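Local structure of probable tautomerase HP_0924 (Helicobacter pylori, 3M21) at residues F[8-13]-F[62-67]; F[17-22]-F[43-48]; F[25-30]-F[39-44]. The protein is a small, probable tautomerase of the MIF clan, built on a beta-alpha-beta unit and found here in an assembly of six chains. All coordinates share one frame; numbering follows the deposited sequence.

Contact 1: F[8-13]-F[62-67]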
ATOM      1  N   VAL F   8      -8.553   3.038  12.371  1.00 21.48           N
ATOM      2  CA  VAL F   8     -10.007   3.175  12.370  1.00 24.16           C
ATOM      3  C   VAL F   8     -10.421   4.290  13.330  1.00 24.94           C
ATOM      4  O   VAL F   8     -10.039   4.281  14.506  1.00 24.87           O
ATOM      5  CB  VAL F   8     -10.695   1.870  12.818  1.00 24.20           C
ATOM      6  CG1 VAL F   8     -12.200   1.990  12.658  1.00 22.97           C
ATOM      7  CG2 VAL F   8     -10.162   0.713  12.012  1.00 22.62           C
ATOM      8  N   PRO F   9     -11.189   5.281  12.835  1.00 24.42           N
ATOM      9  CA  PRO F   9     -11.635   6.387  13.693  1.00 26.41           C
ATOM     10  C   PRO F   9     -12.406   5.876  14.902  1.00 29.76           C
ATOM     11  O   PRO F   9     -12.975   4.787  14.867  1.00 29.04           O
ATOM     12  CB  PRO F   9     -12.534   7.204  12.766  1.00 24.67           C
ATOM     13  CG  PRO F   9     -11.904   7.005  11.433  1.00 25.52           C
ATOM     14  CD  PRO F   9     -11.599   5.510  11.439  1.00 22.90           C
ATOM     15  N   GLU F  10     -12.431   6.670  15.965  1.00 33.52           N
ATOM     16  CA  GLU F  10     -13.151   6.296  17.173  1.00 38.36           C
ATOM     17  C   GLU F  10     -13.219   7.450  18.159  1.00 39.54           C
ATOM     18  O   GLU F  10     -12.229   8.144  18.384  1.00 39.54           O
ATOM     19  CB  GLU F  10     -12.487   5.091  17.841  1.00 40.64           C
ATOM     20  CG  GLU F  10     -13.094   4.748  19.190  1.00 44.14           C
ATOM     21  CD  GLU F  10     -12.814   3.327  19.628  1.00 45.93           C
ATOM     22  OE1 GLU F  10     -11.619   2.953  19.698  1.00 46.68           O
ATOM     23  OE2 GLU F  10     -13.795   2.589  19.908  1.00 46.02           O
ATOM     24  N   ASN F  11     -14.402   7.643  18.737  1.00 41.18           N
ATOM     25  CA  ASN F  11     -14.653   8.696  19.713  1.00 41.65           C
ATOM     26  C   ASN F  11     -14.187  10.084  19.281  1.00 42.38           C
ATOM     27  O   ASN F  11     -13.300  10.675  19.904  1.00 42.92           O
ATOM     28  CB  ASN F  11     -14.002   8.347  21.056  1.00 42.77           C
ATOM     29  CG  ASN F  11     -14.354   6.951  21.531  1.00 44.62           C
ATOM     30  OD1 ASN F  11     -15.517   6.544  21.503  1.00 42.21           O
ATOM     31  ND2 ASN F  11     -13.347   6.214  21.981  1.00 46.44           N
ATOM     32  N   GLY F  12     -14.793  10.604  18.217  1.00 41.71           N
ATOM     33  CA  GLY F  12     -14.441  11.929  17.732  1.00 41.56           C
ATOM     34  C   GLY F  12     -13.013  12.087  17.239  1.00 40.96           C
ATOM     35  O   GLY F  12     -12.600  13.186  16.866  1.00 41.71           O
ATOM     36  N   GLY F  13     -12.255  10.997  17.235  1.00 38.26           N
ATOM     37  CA  GLY F  13     -10.882  11.068  16.778  1.00 35.34           C
ATOM     38  C   GLY F  13     -10.612  10.215  15.549  1.00 34.08           C
ATOM     39  O   GLY F  13     -11.466   9.430  15.138  1.00 34.50           O
ATOM     40  N   HIS F  62     -17.416  -5.085  14.821  1.00 24.46           N
ATOM     41  CA  HIS F  62     -17.835  -6.211  15.641  1.00 24.40           C
ATOM     42  C   HIS F  62     -17.003  -6.318  16.914  1.00 24.82           C
ATOM     43  O   HIS F  62     -17.540  -6.531  18.003  1.00 23.02           O
ATOM     44  CB  HIS F  62     -17.747  -7.502  14.822  1.00 24.93           C
ATOM     45  CG  HIS F  62     -18.129  -8.736  15.586  1.00 27.55           C
ATOM     46  ND1 HIS F  62     -17.227  -9.456  16.337  1.00 27.85           N
ATOM     47  CD2 HIS F  62     -19.326  -9.351  15.736  1.00 25.94           C
ATOM     48  CE1 HIS F  62     -17.849 -10.466  16.919  1.00 27.02           C
ATOM     49  NE2 HIS F  62     -19.123 -10.427  16.572  1.00 28.35           N
ATOM     50  N   LEU F  63     -15.689  -6.163  16.779  1.00 24.39           N
ATOM     51  CA  LEU F  63     -14.799  -6.240  17.933  1.00 24.83           C
ATOM     52  C   LEU F  63     -15.099  -5.152  18.959  1.00 24.51           C
ATOM     53  O   LEU F  63     -14.978  -5.371  20.159  1.00 25.28           O
ATOM     54  CB  LEU F  63     -13.336  -6.123  17.488  1.00 22.30           C
ATOM     55  CG  LEU F  63     -12.772  -7.280  16.657  1.00 20.98           C
ATOM     56  CD1 LEU F  63     -11.365  -6.940  16.222  1.00 20.03           C
ATOM     57  CD2 LEU F  63     -12.772  -8.574  17.476  1.00 20.53           C
ATOM     58  N   ARG F  64     -15.493  -3.977  18.483  1.00 24.49           N
ATOM     59  CA  ARG F  64     -15.777  -2.873  19.387  1.00 24.14           C
ATOM     60  C   ARG F  64     -17.082  -3.008  20.167  1.00 24.19           C
ATOM     61  O   ARG F  64     -17.397  -2.172  21.013  1.00 26.42           O
ATOM     62  CB  ARG F  64     -15.739  -1.556  18.623  1.00 22.55           C
ATOM     63  CG  ARG F  64     -14.323  -1.138  18.278  1.00 25.09           C
ATOM     64  CD  ARG F  64     -14.291   0.232  17.633  1.00 27.19           C
ATOM     65  NE  ARG F  64     -12.930   0.642  17.292  1.00 28.76           N
ATOM     66  CZ  ARG F  64     -12.644   1.685  16.519  1.00 30.78           C
ATOM     67  NH1 ARG F  64     -13.631   2.416  16.011  1.00 31.29           N
ATOM     68  NH2 ARG F  64     -11.381   1.997  16.255  1.00 31.70           N
ATOM     69  N   GLN F  65     -17.835  -4.063  19.888  1.00 25.10           N
ATOM     70  CA  GLN F  65     -19.082  -4.301  20.602  1.00 26.71           C
ATOM     71  C   GLN F  65     -18.721  -4.701  22.025  1.00 27.91           C
ATOM     72  O   GLN F  65     -19.432  -4.382  22.979  1.00 27.31           O
ATOM     73  CB  GLN F  65     -19.871  -5.418  19.923  1.00 26.79           C
ATOM     74  CG  GLN F  65     -20.394  -5.038  18.552  1.00 28.80           C
ATOM     75  CD  GLN F  65     -21.251  -3.788  18.602  1.00 31.10           C
ATOM     76  OE1 GLN F  65     -22.140  -3.670  19.441  1.00 28.75           O
ATOM     77  NE2 GLN F  65     -20.991  -2.848  17.697  1.00 32.30           N
ATOM     78  N   LYS F  66     -17.599  -5.405  22.149  1.00 29.66           N
ATOM     79  CA  LYS F  66     -17.084  -5.859  23.434  1.00 33.66           C
ATOM     80  C   LYS F  66     -16.056  -4.826  23.885  1.00 36.82           C
ATOM     81  O   LYS F  66     -15.202  -4.406  23.104  1.00 38.55           O
ATOM     82  CB  LYS F  66     -16.421  -7.234  23.273  1.00 33.77           C
ATOM     83  CG  LYS F  66     -15.909  -7.888  24.555  1.00 34.93           C
ATOM     84  CD  LYS F  66     -15.302  -9.243  24.216  1.00 36.96           C
ATOM     85  CE  LYS F  66     -15.120 -10.139  25.428  1.00 37.72           C
ATOM     86  NZ  LYS F  66     -14.694 -11.510  25.002  1.00 38.59           N
ATOM     87  N   ASN F  67     -16.154  -4.405  25.141  1.00 38.89           N
ATOM     88  CA  ASN F  67     -15.233  -3.422  25.694  1.00 42.41           C
ATOM     89  C   ASN F  67     -13.813  -3.975  25.708  1.00 43.20           C
ATOM     90  O   ASN F  67     -12.883  -3.233  25.325  1.00 45.45           O
ATOM     91  CB  ASN F  67     -15.661  -3.039  27.109  1.00 43.84           C
TER
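Glu10 and Arg64 face each other from a loop and from the end of helix 60-63 with the turn after it, their CA atoms 9.8 Å from one another: residues 8-13 follow strand 2-7 and enter a type I' turn from Glu10 to Gly13, while 62-67 leave the helix through a type I turn from Leu63 to Lys66. Arg64 spans most of that gap, and Glu10 comes to meet it from the opposite direction. The arginine sets off with CG beside its backbone N (chi1 -74°) and is fully stretched from CG to NE, which carries the guanidinium far enough to turn its edge to the carbonyls of Val8 and Pro9. NH1 of Arg64 gives a short bond of 2.7 Å to Pro9 O, with a fairly straight N-H...O angle of 163°. NH2 of Arg64 bonds to Val8 O at 3.2 Å; this oxygen lies in the guanidinium plane, although the donor stands well above the plane of the carbonyl. Both acceptors are main-chain oxygens, so what matters here is the course of the backbone.

Glu10 occupies a face of the same group. Its extended side chain carries CD over the centre of the Arg64 guanidinium, 3.5 Å above the plane, and the two flat groups lie stacked, 19° apart. The OE2 of Glu10 is 3.4 Å from NE of Arg64, a salt bridge of charges alone, since no N-H points at the oxygen. On the side of the guanidinium away from Glu10, Val8 brings its CG1 to 3.7 Å from Arg64 NH1. The long chain and planar, five-donor head of arginine let it use edge and face at once: directed bonds to carbonyls would fix its position and rotation, and the stacked carboxylate probably offsets its charge at this surface site near the chain end.

Contact 2: F[17-22]-F[43-48]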
ATOM      1  N   GLU F  17      -5.342  17.783  14.941  1.00 28.55           N
ATOM      2  CA  GLU F  17      -4.236  17.977  15.864  1.00 28.10           C
ATOM      3  C   GLU F  17      -3.537  16.644  16.102  1.00 27.79           C
ATOM      4  O   GLU F  17      -2.307  16.558  16.082  1.00 28.05           O
ATOM      5  CB  GLU F  17      -4.755  18.530  17.193  1.00 30.58           C
ATOM      6  CG  GLU F  17      -3.726  18.539  18.300  1.00 37.09           C
ATOM      7  CD  GLU F  17      -2.643  19.577  18.084  1.00 42.06           C
ATOM      8  OE1 GLU F  17      -2.090  19.649  16.964  1.00 44.91           O
ATOM      9  OE2 GLU F  17      -2.338  20.323  19.041  1.00 46.76           O
ATOM     10  N   GLN F  18      -4.320  15.594  16.322  1.00 25.84           N
ATOM     11  CA  GLN F  18      -3.730  14.288  16.563  1.00 26.48           C
ATOM     12  C   GLN F  18      -3.078  13.733  15.307  1.00 23.54           C
ATOM     13  O   GLN F  18      -2.073  13.039  15.394  1.00 23.32           O
ATOM     14  CB  GLN F  18      -4.779  13.316  17.087  1.00 26.22           C
ATOM     15  CG  GLN F  18      -5.312  13.719  18.450  1.00 31.22           C
ATOM     16  CD  GLN F  18      -6.502  12.893  18.854  1.00 31.32           C
ATOM     17  OE1 GLN F  18      -7.433  12.718  18.074  1.00 31.29           O
ATOM     18  NE2 GLN F  18      -6.484  12.387  20.081  1.00 35.26           N
ATOM     19  N   LYS F  19      -3.657  14.028  14.146  1.00 22.37           N
ATOM     20  CA  LYS F  19      -3.073  13.561  12.897  1.00 23.53           C
ATOM     21  C   LYS F  19      -1.737  14.272  12.734  1.00 24.66           C
ATOM     22  O   LYS F  19      -0.756  13.686  12.273  1.00 23.40           O
ATOM     23  CB  LYS F  19      -3.965  13.892  11.703  1.00 22.57           C
ATOM     24  CG  LYS F  19      -5.313  13.188  11.689  1.00 22.82           C
ATOM     25  CD  LYS F  19      -6.115  13.694  10.508  1.00 24.66           C
ATOM     26  CE  LYS F  19      -7.587  13.416  10.642  1.00 24.46           C
ATOM     27  NZ  LYS F  19      -8.308  13.839   9.413  1.00 21.67           N
ATOM     28  N   GLN F  20      -1.707  15.542  13.117  1.00 22.86           N
ATOM     29  CA  GLN F  20      -0.486  16.325  13.017  1.00 26.40           C
ATOM     30  C   GLN F  20       0.560  15.729  13.970  1.00 26.00           C
ATOM     31  O   GLN F  20       1.737  15.658  13.632  1.00 27.13           O
ATOM     32  CB  GLN F  20      -0.788  17.797  13.343  1.00 28.03           C
ATOM     33  CG  GLN F  20       0.377  18.753  13.172  1.00 33.26           C
ATOM     34  CD  GLN F  20      -0.038  20.205  13.370  1.00 37.55           C
ATOM     35  OE1 GLN F  20       0.791  21.064  13.672  1.00 39.78           O
ATOM     36  NE2 GLN F  20      -1.328  20.485  13.188  1.00 37.68           N
ATOM     37  N   GLN F  21       0.127  15.273  15.146  1.00 26.60           N
ATOM     38  CA  GLN F  21       1.038  14.658  16.110  1.00 26.38           C
ATOM     39  C   GLN F  21       1.628  13.358  15.544  1.00 27.26           C
ATOM     40  O   GLN F  21       2.764  13.004  15.848  1.00 24.49           O
ATOM     41  CB  GLN F  21       0.309  14.329  17.417  1.00 31.34           C
ATOM     42  CG  GLN F  21      -0.185  15.528  18.225  1.00 35.17           C
ATOM     43  CD  GLN F  21      -1.206  15.126  19.289  1.00 37.48           C
ATOM     44  OE1 GLN F  21      -0.964  14.219  20.087  1.00 41.36           O
ATOM     45  NE2 GLN F  21      -2.349  15.804  19.302  1.00 39.21           N
ATOM     46  N   LEU F  22       0.848  12.643  14.737  1.00 25.46           N
ATOM     47  CA  LEU F  22       1.320  11.393  14.142  1.00 26.03           C
ATOM     48  C   LEU F  22       2.359  11.694  13.070  1.00 24.98           C
ATOM     49  O   LEU F  22       3.385  11.017  12.977  1.00 26.38           O
ATOM     50  CB  LEU F  22       0.143  10.603  13.545  1.00 26.17           C
ATOM     51  CG  LEU F  22      -0.834   9.987  14.559  1.00 25.94           C
ATOM     52  CD1 LEU F  22      -2.021   9.361  13.850  1.00 27.17           C
ATOM     53  CD2 LEU F  22      -0.100   8.949  15.397  1.00 26.67           C
ATOM     54  N   VAL F  43       4.292  11.221   4.825  1.00 20.58           N
ATOM     55  CA  VAL F  43       3.433  10.446   5.698  1.00 19.53           C
ATOM     56  C   VAL F  43       1.998  10.618   5.225  1.00 19.96           C
ATOM     57  O   VAL F  43       1.552  11.731   4.914  1.00 17.99           O
ATOM     58  CB  VAL F  43       3.561  10.923   7.170  1.00 20.14           C
ATOM     59  CG1 VAL F  43       2.697  10.062   8.093  1.00 19.12           C
ATOM     60  CG2 VAL F  43       5.012  10.869   7.604  1.00 17.91           C
ATOM     61  N   ILE F  44       1.290   9.499   5.140  1.00 17.42           N
ATOM     62  CA  ILE F  44      -0.098   9.500   4.716  1.00 15.84           C
ATOM     63  C   ILE F  44      -0.883   8.679   5.717  1.00 16.77           C
ATOM     64  O   ILE F  44      -0.576   7.508   5.965  1.00 15.89           O
ATOM     65  CB  ILE F  44      -0.265   8.870   3.319  1.00 16.49           C
ATOM     66  CG1 ILE F  44       0.431   9.739   2.265  1.00 17.42           C
ATOM     67  CG2 ILE F  44      -1.739   8.676   3.012  1.00 13.31           C
ATOM     68  CD1 ILE F  44       0.445   9.127   0.843  1.00 20.36           C
ATOM     69  N   ILE F  45      -1.887   9.312   6.308  1.00 16.56           N
ATOM     70  CA  ILE F  45      -2.738   8.654   7.279  1.00 17.47           C
ATOM     71  C   ILE F  45      -4.052   8.325   6.587  1.00 20.09           C
ATOM     72  O   ILE F  45      -4.700   9.199   5.996  1.00 20.40           O
ATOM     73  CB  ILE F  45      -3.031   9.576   8.485  1.00 18.29           C
ATOM     74  CG1 ILE F  45      -1.728   9.911   9.223  1.00 19.74           C
ATOM     75  CG2 ILE F  45      -4.023   8.916   9.414  1.00 17.35           C
ATOM     76  CD1 ILE F  45      -1.891  11.040  10.248  1.00 17.50           C
ATOM     77  N   ASP F  46      -4.446   7.061   6.643  1.00 19.40           N
ATOM     78  CA  ASP F  46      -5.704   6.647   6.032  1.00 19.64           C
ATOM     79  C   ASP F  46      -6.660   6.297   7.152  1.00 21.47           C
ATOM     80  O   ASP F  46      -6.279   5.630   8.111  1.00 19.73           O
ATOM     81  CB  ASP F  46      -5.485   5.426   5.148  1.00 20.46           C
ATOM     82  CG  ASP F  46      -4.539   5.704   4.004  1.00 18.75           C
ATOM     83  OD1 ASP F  46      -4.701   6.752   3.331  1.00 22.15           O
ATOM     84  OD2 ASP F  46      -3.649   4.867   3.766  1.00 22.44           O
ATOM     85  N   GLU F  47      -7.901   6.750   7.025  1.00 20.80           N
ATOM     86  CA  GLU F  47      -8.915   6.474   8.021  1.00 22.40           C
ATOM     87  C   GLU F  47      -9.859   5.436   7.438  1.00 24.48           C
ATOM     88  O   GLU F  47     -10.573   5.696   6.465  1.00 25.64           O
ATOM     89  CB  GLU F  47      -9.652   7.762   8.389  1.00 24.13           C
ATOM     90  CG  GLU F  47      -8.783   8.718   9.195  1.00 25.96           C
ATOM     91  CD  GLU F  47      -9.396  10.100   9.358  1.00 25.07           C
ATOM     92  OE1 GLU F  47      -8.934  11.039   8.691  1.00 27.54           O
ATOM     93  OE2 GLU F  47     -10.345  10.241  10.149  1.00 28.68           O
ATOM     94  N   VAL F  48      -9.834   4.248   8.037  1.00 22.82           N
ATOM     95  CA  VAL F  48     -10.637   3.115   7.589  1.00 22.57           C
ATOM     96  C   VAL F  48     -11.905   2.918   8.401  1.00 22.29           C
ATOM     97  O   VAL F  48     -11.870   2.922   9.634  1.00 23.21           O
ATOM     98  CB  VAL F  48      -9.807   1.820   7.671  1.00 22.32           C
ATOM     99  CG1 VAL F  48     -10.570   0.671   7.048  1.00 22.70           C
ATOM    100  CG2 VAL F  48      -8.468   2.028   6.983  1.00 21.09           C
TER
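OE1 of Glu47 is gripped by two donors: Lys19 NZ, in a salt bridge of 3.0 Å, and the ND2 of Asn52 of the second subunit. The contact lies in the beta-alpha-beta unit of the tautomerase fold, where helix 16-34 packs on the sheet formed by strands 2-7 and 42-47. Here the helix runs at 137° to the N-to-C direction of the strand, with 9.7 Å between the two short axes. Lys19 and Glu47 cross at about a right angle, and NZ approaches OE1 on the syn side, 31° out of the carboxylate plane. The lysine reaches so far because its chain is extended beyond CG, which lets a residue whose base is buried against the strand deliver its charge to the strand's end. NZ also bonds to OD1 of the same Asn52 of the second subunit, so one neighbouring amide serves both charges, accepting from the lysine and giving to the glutamate; the ion pair is therefore shared with the interface and its charges are probably well balanced.

Nearer the middle of the strand the chemistry turns apolar. Ile45 points at the helix, and with CG1 swung away from its carbonyl carbon (chi1 -63°) and chi2 extended, it brings CD1 against the helix at Lys19 and Leu22, a reach that the longer branch of isoleucine provides. Leu22, which also leans on Leu7 of strand 2-7, places its CB 3.9 Å from Ile45 CD1. The same Ile45 CD1 methyl sits 3.5 Å from the backbone oxygen of the helix, Lys19 O.

Contact 3: F[25-30]-F[39-44]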
ATOM      1  N   GLY F  25       5.397  12.832  14.930  1.00 29.04           N
ATOM      2  CA  GLY F  25       5.936  11.707  15.676  1.00 30.53           C
ATOM      3  C   GLY F  25       6.714  10.737  14.802  1.00 31.63           C
ATOM      4  O   GLY F  25       7.852  10.372  15.108  1.00 30.78           O
ATOM      5  N   VAL F  26       6.104  10.312  13.703  1.00 29.87           N
ATOM      6  CA  VAL F  26       6.771   9.385  12.799  1.00 31.98           C
ATOM      7  C   VAL F  26       7.997  10.030  12.165  1.00 31.58           C
ATOM      8  O   VAL F  26       9.035   9.392  12.026  1.00 31.71           O
ATOM      9  CB  VAL F  26       5.811   8.906  11.676  1.00 33.01           C
ATOM     10  CG1 VAL F  26       6.605   8.283  10.538  1.00 33.44           C
ATOM     11  CG2 VAL F  26       4.830   7.898  12.238  1.00 29.98           C
ATOM     12  N   SER F  27       7.873  11.295  11.777  1.00 32.16           N
ATOM     13  CA  SER F  27       8.984  12.001  11.160  1.00 32.36           C
ATOM     14  C   SER F  27      10.169  12.080  12.122  1.00 33.28           C
ATOM     15  O   SER F  27      11.297  11.770  11.741  1.00 33.01           O
ATOM     16  CB  SER F  27       8.552  13.404  10.731  1.00 32.33           C
ATOM     17  OG  SER F  27       7.510  13.333   9.763  1.00 36.69           O
ATOM     18  N   ASP F  28       9.925  12.479  13.369  1.00 33.04           N
ATOM     19  CA  ASP F  28      11.019  12.559  14.334  1.00 32.09           C
ATOM     20  C   ASP F  28      11.656  11.185  14.523  1.00 32.01           C
ATOM     21  O   ASP F  28      12.879  11.072  14.607  1.00 31.65           O
ATOM     22  CB  ASP F  28      10.527  13.088  15.688  1.00 34.03           C
ATOM     23  CG  ASP F  28      10.036  14.522  15.615  1.00 34.40           C
ATOM     24  OD1 ASP F  28      10.562  15.295  14.787  1.00 36.43           O
ATOM     25  OD2 ASP F  28       9.129  14.884  16.392  1.00 37.92           O
ATOM     26  N   LEU F  29      10.826  10.146  14.586  1.00 28.98           N
ATOM     27  CA  LEU F  29      11.320   8.783  14.761  1.00 29.76           C
ATOM     28  C   LEU F  29      12.333   8.420  13.672  1.00 29.69           C
ATOM     29  O   LEU F  29      13.380   7.842  13.956  1.00 30.05           O
ATOM     30  CB  LEU F  29      10.164   7.778  14.728  1.00 28.10           C
ATOM     31  CG  LEU F  29      10.563   6.300  14.863  1.00 28.25           C
ATOM     32  CD1 LEU F  29      11.089   6.056  16.274  1.00 27.70           C
ATOM     33  CD2 LEU F  29       9.362   5.384  14.594  1.00 23.83           C
ATOM     34  N   MET F  30      12.016   8.758  12.425  1.00 30.54           N
ATOM     35  CA  MET F  30      12.913   8.457  11.312  1.00 31.78           C
ATOM     36  C   MET F  30      14.219   9.248  11.409  1.00 34.29           C
ATOM     37  O   MET F  30      15.295   8.729  11.092  1.00 31.31           O
ATOM     38  CB  MET F  30      12.247   8.774   9.971  1.00 30.98           C
ATOM     39  CG  MET F  30      10.999   7.965   9.669  1.00 28.17           C
ATOM     40  SD  MET F  30      11.284   6.197   9.755  1.00 28.97           S
ATOM     41  CE  MET F  30      12.308   5.953   8.302  1.00 27.29           C
ATOM     42  N   ALA F  39      12.879  16.760   5.426  1.00 40.51           N
ATOM     43  CA  ALA F  39      12.196  17.278   4.248  1.00 39.68           C
ATOM     44  C   ALA F  39      11.694  16.209   3.281  1.00 37.78           C
ATOM     45  O   ALA F  39      10.677  16.406   2.619  1.00 36.90           O
ATOM     46  CB  ALA F  39      13.107  18.254   3.517  1.00 38.46           C
ATOM     47  N   SER F  40      12.396  15.082   3.205  1.00 35.86           N
ATOM     48  CA  SER F  40      12.009  14.008   2.288  1.00 33.89           C
ATOM     49  C   SER F  40      10.977  13.043   2.867  1.00 31.94           C
ATOM     50  O   SER F  40      10.485  12.157   2.163  1.00 32.35           O
ATOM     51  CB  SER F  40      13.244  13.207   1.864  1.00 34.05           C
ATOM     52  OG  SER F  40      13.744  12.446   2.950  1.00 35.05           O
ATOM     53  N   ILE F  41      10.631  13.215   4.136  1.00 29.04           N
ATOM     54  CA  ILE F  41       9.676  12.314   4.771  1.00 26.48           C
ATOM     55  C   ILE F  41       8.221  12.563   4.412  1.00 25.00           C
ATOM     56  O   ILE F  41       7.672  13.628   4.697  1.00 21.64           O
ATOM     57  CB  ILE F  41       9.796  12.355   6.302  1.00 25.89           C
ATOM     58  CG1 ILE F  41      11.230  12.009   6.717  1.00 28.18           C
ATOM     59  CG2 ILE F  41       8.837  11.354   6.927  1.00 24.85           C
ATOM     60  CD1 ILE F  41      11.469  12.109   8.205  1.00 26.53           C
ATOM     61  N   VAL F  42       7.597  11.561   3.798  1.00 22.44           N
ATOM     62  CA  VAL F  42       6.194  11.650   3.414  1.00 20.00           C
ATOM     63  C   VAL F  42       5.407  10.718   4.311  1.00 21.64           C
ATOM     64  O   VAL F  42       5.807   9.574   4.540  1.00 17.87           O
ATOM     65  CB  VAL F  42       5.984  11.215   1.950  1.00 20.35           C
ATOM     66  CG1 VAL F  42       4.498  11.181   1.619  1.00 18.09           C
ATOM     67  CG2 VAL F  42       6.709  12.177   1.023  1.00 23.16           C
ATOM     68  N   VAL F  43       4.292  11.221   4.825  1.00 20.58           N
ATOM     69  CA  VAL F  43       3.433  10.446   5.698  1.00 19.53           C
ATOM     70  C   VAL F  43       1.998  10.618   5.225  1.00 19.96           C
ATOM     71  O   VAL F  43       1.552  11.731   4.914  1.00 17.99           O
ATOM     72  CB  VAL F  43       3.561  10.923   7.170  1.00 20.14           C
ATOM     73  CG1 VAL F  43       2.697  10.062   8.093  1.00 19.12           C
ATOM     74  CG2 VAL F  43       5.012  10.869   7.604  1.00 17.91           C
ATOM     75  N   ILE F  44       1.290   9.499   5.140  1.00 17.42           N
ATOM     76  CA  ILE F  44      -0.098   9.500   4.716  1.00 15.84           C
ATOM     77  C   ILE F  44      -0.883   8.679   5.717  1.00 16.77           C
ATOM     78  O   ILE F  44      -0.576   7.508   5.965  1.00 15.89           O
ATOM     79  CB  ILE F  44      -0.265   8.870   3.319  1.00 16.49           C
ATOM     80  CG1 ILE F  44       0.431   9.739   2.265  1.00 17.42           C
ATOM     81  CG2 ILE F  44      -1.739   8.676   3.012  1.00 13.31           C
ATOM     82  CD1 ILE F  44       0.445   9.127   0.843  1.00 20.36           C
TER
HETATM   83  O   HOH W   1       6.473  14.288   7.026  1.00 26.27           O
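Ile41 aims its side chain at helix 16-34 from the loop just before strand 42-47; both of its branches meet Ser27, and the longer one also reaches Met30. A chi1 of -57° followed by an extended chi2 drives Ile41 CD1 to the helix, 3.9 Å from Met30 CB and 3.6 Å from Ser27 O. The other branch, CG2 of Ile41, comes within 3.7 Å of Ser27 OG. Beta branching suits this place, since it lets one residue touch Ser27 with CG2 and reach Met30 with CD1.

Met30 meets Ile41 with its root alone: bends at chi2 and chi3 turn its end away, and the side chain also packs on Pro1 of its own chain and on Leu7 of the third subunit. Val26 CG1 meets Val43 CG2 at 4.2 Å; two short side chains suffice where the helix faces the strand in this beta-alpha-beta unit.

Ser27 is small enough to sit close to the loop. Its OG sits beside its own backbone N (chi1 -62°), turned back along the helix to bond to Ile23 O, and it also receives a water at 3.1 Å from OG. That water donates as well to Ile41 O, at 2.7 Å, bridging helix and loop. Ser27 OG and Ile41 O thus both have partners in this buried, mostly aliphatic layer without any direct polar bond between the segments, leaving methyl packing and one water to join them.

Contacts 2 and 3 are both buried and join the same two elements, helix 16-34 and strand 42-47, with centres about 11 Å apart; they share Val43 and Ile44. Contact 3 is almost wholly aliphatic, with water as its polar link, whereas contact 2 adds an ion pair where a second subunit takes part. Contact 1, at the surface, rests on one arginine held by two backbone carbonyls and a stacked carboxylate, so both it and contact 2 pair charges, but only in contact 2 does an N-H point at the carboxylate. Contact 1 touches contact 2, since Pro9 CD lies 3.2 Å from Val48 O, but stays about 11 Å from contact 3 at the nearest atoms.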